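Local coordinates for protein acyl-coenzyme A thioesterase PaaI (Escherichia coli, PDB 2FS2) that hydrolyses coenzyme A thioesters of the phenylacetate degradation pathway, preferring phenylacetyl-CoA esters that carry hydroxyl groups on the ring, at residues B[62-67]-B[97-102]; B[112-117]-B[123-128]. All blocks are in the same frame, centred on the assembly; numbering follows the deposited sequence.

Contact 1: residues B[62-67]-B[97-102]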
# COMPACT_ATOMS: atom_id res chain seq x y z
N ASP B 62 9.37 11.58 3.38
CA ASP B 62 10.41 10.84 2.69
C ASP B 62 11.70 11.34 3.22
O ASP B 62 12.69 10.61 3.25
CB ASP B 62 10.30 11.21 1.19
CG ASP B 62 11.27 10.42 0.29
OD1 ASP B 62 11.61 9.22 0.59
OD2 ASP B 62 11.72 10.89 -0.79
N THR B 63 11.71 12.59 3.68
CA THR B 63 12.91 13.08 4.34
C THR B 63 13.10 12.44 5.73
O THR B 63 14.24 12.07 6.08
CB THR B 63 12.82 14.61 4.48
OG1 THR B 63 12.76 15.20 3.18
CG2 THR B 63 14.07 15.17 5.02
N ALA B 64 12.06 12.36 6.59
CA ALA B 64 12.24 11.69 7.84
C ALA B 64 12.61 10.23 7.58
O ALA B 64 13.39 9.63 8.29
CB ALA B 64 10.89 11.73 8.74
N PHE B 65 11.97 9.65 6.58
CA PHE B 65 12.31 8.29 6.22
C PHE B 65 13.87 8.08 5.80
O PHE B 65 14.51 7.13 6.24
CB PHE B 65 11.36 7.94 5.07
CG PHE B 65 11.58 6.59 4.48
CD1 PHE B 65 11.86 5.51 5.27
CD2 PHE B 65 11.37 6.38 3.15
CE1 PHE B 65 12.10 4.19 4.69
CE2 PHE B 65 11.53 5.04 2.59
CZ PHE B 65 11.96 4.00 3.38
N ALA B 66 14.38 8.91 4.88
CA ALA B 66 15.77 8.86 4.45
C ALA B 66 16.66 8.99 5.68
O ALA B 66 17.63 8.23 5.83
CB ALA B 66 16.12 10.00 3.34
N TYR B 67 16.32 9.90 6.63
CA TYR B 67 17.19 10.07 7.80
C TYR B 67 17.20 8.84 8.70
O TYR B 67 18.26 8.35 9.08
CB TYR B 67 16.89 11.41 8.56
CG TYR B 67 17.45 12.54 7.73
CD1 TYR B 67 16.81 12.99 6.61
CD2 TYR B 67 18.72 13.04 7.99
CE1 TYR B 67 17.35 13.98 5.80
CE2 TYR B 67 19.29 14.06 7.20
CZ TYR B 67 18.59 14.53 6.10
OH TYR B 67 19.19 15.51 5.31
N ALA B 97 7.34 15.34 11.28
CA ALA B 97 7.36 13.95 10.75
C ALA B 97 8.33 13.14 11.61
O ALA B 97 9.51 13.58 11.81
CB ALA B 97 7.76 13.91 9.22
N THR B 98 7.84 12.06 12.20
CA THR B 98 8.62 11.18 12.99
C THR B 98 8.67 9.84 12.29
O THR B 98 7.63 9.26 12.00
CB THR B 98 7.94 10.98 14.25
OG1 THR B 98 7.92 12.23 15.00
CG2 THR B 98 8.68 10.06 15.23
N ALA B 99 9.88 9.32 12.12
CA ALA B 99 10.06 8.07 11.42
C ALA B 99 10.65 7.09 12.40
O ALA B 99 11.57 7.42 13.12
CB ALA B 99 10.98 8.35 10.28
N GLN B 100 10.16 5.85 12.47
CA GLN B 100 10.60 4.87 13.45
C GLN B 100 10.79 3.56 12.67
O GLN B 100 9.89 3.19 11.91
CB GLN B 100 9.40 4.46 14.26
CG GLN B 100 9.07 5.16 15.37
CD GLN B 100 7.72 4.68 15.88
OE1 GLN B 100 7.61 3.56 16.39
NE2 GLN B 100 6.72 5.48 15.71
N VAL B 101 11.90 2.88 12.88
CA VAL B 101 12.16 1.55 12.29
C VAL B 101 11.14 0.53 12.92
O VAL B 101 10.88 0.55 14.13
CB VAL B 101 13.64 1.13 12.46
CG1 VAL B 101 14.04 1.02 13.87
CG2 VAL B 101 13.93 -0.22 11.82
N ARG B 102 10.47 -0.24 12.07
CA ARG B 102 9.70 -1.48 12.49
C ARG B 102 10.49 -2.77 12.20
O ARG B 102 10.35 -3.69 12.91
CB ARG B 102 8.45 -1.58 11.62
CG ARG B 102 7.58 -0.31 11.73
CD ARG B 102 7.18 0.07 13.18
NE ARG B 102 6.57 -1.00 13.97
CZ ARG B 102 5.25 -1.39 13.92
NH1 ARG B 102 4.41 -0.87 13.08
NH2 ARG B 102 4.75 -2.27 14.75
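In the hot dog fold, where a curved antiparallel sheet wraps a long central helix, Ala64 of helix 54-70 lies against Ala97 and Ala99 of strand 94-101. Three methyl groups make the meeting. Ala64 CB comes within 3.8 Å of Ala97 CB and 3.7 Å of Ala99 CB, touching two residues whose side chains leave the strand on the same side. Ala97 also brings its backbone into play, its O lying 3.8 Å from Ala64 CB. Ala99 reaches in further: its CB sits 3.4 Å from Ala64 O and 4.0 Å from Phe65 N, so its methyl rests on helix backbone as well as on a side chain. No hydrogen bond links the two segments. With one-carbon side chains on both sides, the axes of helix 62-67 and strand 97-101 approach to 7.4 Å, and their N-to-C directions differ by 37°. This is how the sausage of a hot dog fold sits in its bun, the helix running obliquely across the concave side of the sheet. Ala64 also touches Val37 of the next strand, 34-40, while Ala97 and Ala99 meet Leu60 and Ala68 on earlier and later turns of the same helix. The Tyr67 hydroxyl, on another side of the helix, is hydrogen-bonded to Asp17.

Contact 2: residues B[112-117]-B[123-128]; sequences DIEIVN and VALFRG
Asp112 and Arg127 pair through a two-pronged salt bridge beside the backbone bonds that join strands 112-116 and 123-128. Carboxylate and guanidinium are nearly coplanar, 7° apart: Arg127 NE meets Asp112 OD1 at a very short 2.5 Å, and Arg127 NH2 reaches the syn lone pair of Asp112 OD2 at 2.6 Å. The arginine chain, bent at chi3 (-52°), turns its NE and NH2 edge to the acid. Asp112 OD2 also forms a salt bridge with Arg102 of the same chain. The Asp112-Arg127 pairs of two subunits bridge to each other in a largely buried cluster, whose carboxylates probably offset the close arginines. With an alanine at Arg127, the Asp112 carboxylate is likely to lose the two-pronged grip that holds it flat and the bridge from the second subunit, keeping Arg102 as a partner.

The backbone bonds belong to a beta hairpin. Ile113 and Phe126 bond both ways, each at 3.0 Å from N to O, though Ile113 N stands above the Phe126 carbonyl plane. Ile115 N bonds to Ala124 O at 2.9 Å; Ile115 O takes Val123 N at 2.7 Å and, weakly, Ala124 N, a classic beta bulge.

Apolar contacts occupy both faces. Toward helix 54-70, Ile113 CD1 meets the Phe126 ring obliquely, 3.8 Å from CD2, and Ile115 CG2 lies near Val123 CB. On the Asp112 face, Leu125 CD2 rests 3.9 Å from Glu114 CG, alongside an extended glutamate chain whose OE1 salt-bridges Arg102 of the second subunit and whose OE2 hydrogen-bonds Thr122 of its own chain.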
# COMPACT_ATOMS: atom_id res chain seq x y z
N ASP B 112 8.04 3.38 9.68
CA ASP B 112 6.73 4.01 9.80
C ASP B 112 7.01 5.47 10.07
O ASP B 112 7.82 5.76 10.95
CB ASP B 112 6.05 3.50 11.01
CG ASP B 112 5.26 2.22 10.71
OD1 ASP B 112 5.42 1.74 9.55
OD2 ASP B 112 4.43 1.65 11.50
N ILE B 113 6.27 6.35 9.39
CA ILE B 113 6.46 7.76 9.58
C ILE B 113 5.06 8.34 9.92
O ILE B 113 4.04 7.99 9.31
CB ILE B 113 6.98 8.46 8.29
CG1 ILE B 113 8.48 8.28 7.99
CG2 ILE B 113 6.66 10.00 8.32
CD1 ILE B 113 8.94 6.77 7.68
N GLU B 114 5.00 9.24 10.88
CA GLU B 114 3.72 9.94 11.12
C GLU B 114 3.99 11.43 11.04
O GLU B 114 4.91 11.92 11.70
CB GLU B 114 3.23 9.55 12.51
CG GLU B 114 1.95 10.33 12.96
CD GLU B 114 1.20 9.64 14.11
OE1 GLU B 114 1.84 8.76 14.77
OE2 GLU B 114 -0.04 9.96 14.35
N ILE B 115 3.09 12.17 10.39
CA ILE B 115 3.14 13.62 10.36
C ILE B 115 1.98 14.23 11.19
O ILE B 115 0.83 13.89 10.99
CB ILE B 115 3.13 14.22 8.87
CG1 ILE B 115 4.24 13.63 7.96
CG2 ILE B 115 3.22 15.80 8.89
CD1 ILE B 115 4.25 14.22 6.50
N VAL B 116 2.34 15.12 12.11
CA VAL B 116 1.48 15.66 13.12
C VAL B 116 1.62 17.16 13.02
O VAL B 116 2.74 17.65 12.71
CB VAL B 116 1.96 15.12 14.50
CG1 VAL B 116 1.45 15.89 15.61
CG2 VAL B 116 1.51 13.59 14.70
N ASN B 117 0.52 17.91 13.20
CA ASN B 117 0.62 19.35 13.17
C ASN B 117 0.78 19.93 14.55
O ASN B 117 0.93 19.20 15.55
CB ASN B 117 -0.55 19.97 12.45
CG ASN B 117 -1.83 19.89 13.27
OD1 ASN B 117 -1.83 19.60 14.47
ND2 ASN B 117 -2.92 20.10 12.61
N VAL B 123 -1.74 14.49 10.36
CA VAL B 123 -1.93 14.91 9.04
C VAL B 123 -1.84 13.75 8.04
O VAL B 123 -2.58 13.75 7.03
CB VAL B 123 -0.88 15.98 8.77
CG1 VAL B 123 -0.68 16.24 7.30
CG2 VAL B 123 -1.24 17.29 9.60
N ALA B 124 -0.94 12.80 8.31
CA ALA B 124 -0.61 11.80 7.33
C ALA B 124 0.21 10.66 8.00
O ALA B 124 0.91 10.88 9.03
CB ALA B 124 0.15 12.48 6.15
N LEU B 125 0.11 9.46 7.41
CA LEU B 125 0.73 8.18 7.94
C LEU B 125 1.39 7.60 6.73
O LEU B 125 0.86 7.69 5.62
CB LEU B 125 -0.34 7.19 8.49
CG LEU B 125 -1.02 7.61 9.78
CD1 LEU B 125 -2.15 6.75 10.22
CD2 LEU B 125 -0.01 7.65 10.99
N PHE B 126 2.62 7.12 6.87
CA PHE B 126 3.31 6.69 5.70
C PHE B 126 4.05 5.45 6.22
O PHE B 126 4.33 5.35 7.40
CB PHE B 126 4.23 7.83 5.40
CG PHE B 126 5.35 7.52 4.50
CD1 PHE B 126 5.40 8.14 3.22
CD2 PHE B 126 6.38 6.71 4.90
CE1 PHE B 126 6.48 7.90 2.34
CE2 PHE B 126 7.52 6.45 4.03
CZ PHE B 126 7.56 7.04 2.77
N ARG B 127 4.32 4.52 5.32
CA ARG B 127 5.07 3.34 5.69
C ARG B 127 5.96 3.11 4.49
O ARG B 127 5.55 3.12 3.35
CB ARG B 127 4.16 2.12 6.02
CG ARG B 127 5.00 0.81 6.12
CD ARG B 127 4.45 -0.36 6.94
NE ARG B 127 4.08 0.07 8.29
CZ ARG B 127 3.12 -0.47 8.98
NH1 ARG B 127 2.45 -1.51 8.44
NH2 ARG B 127 2.86 -0.02 10.21
N GLY B 128 7.24 2.95 4.75
CA GLY B 128 8.18 2.95 3.66
C GLY B 128 9.04 1.68 3.78
O GLY B 128 9.39 1.24 4.86

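Contacts 1 and 2 share one curved sheet, their centres about 9 Å apart, because strands 94-101 and 108-116 are neighbours in it. Probable backbone hydrogen bonds join them directly, Gln100 N to Asp112 O at 2.8 Å and Glu114 N to Thr98 O at 2.9 Å. On the helix side, Ile113 of contact 2 touches both segments of contact 1: its CG1 packs 3.4 Å from Ala99 CB and its CD1 3.7 Å from Phe65 CB. Contact 1 thus lies on the inner, helix-covered face, whereas contact 2 also spans the opposite face, where Arg102 at the end of segment 97-102 joins Asp112 and the second subunit of the tetramer.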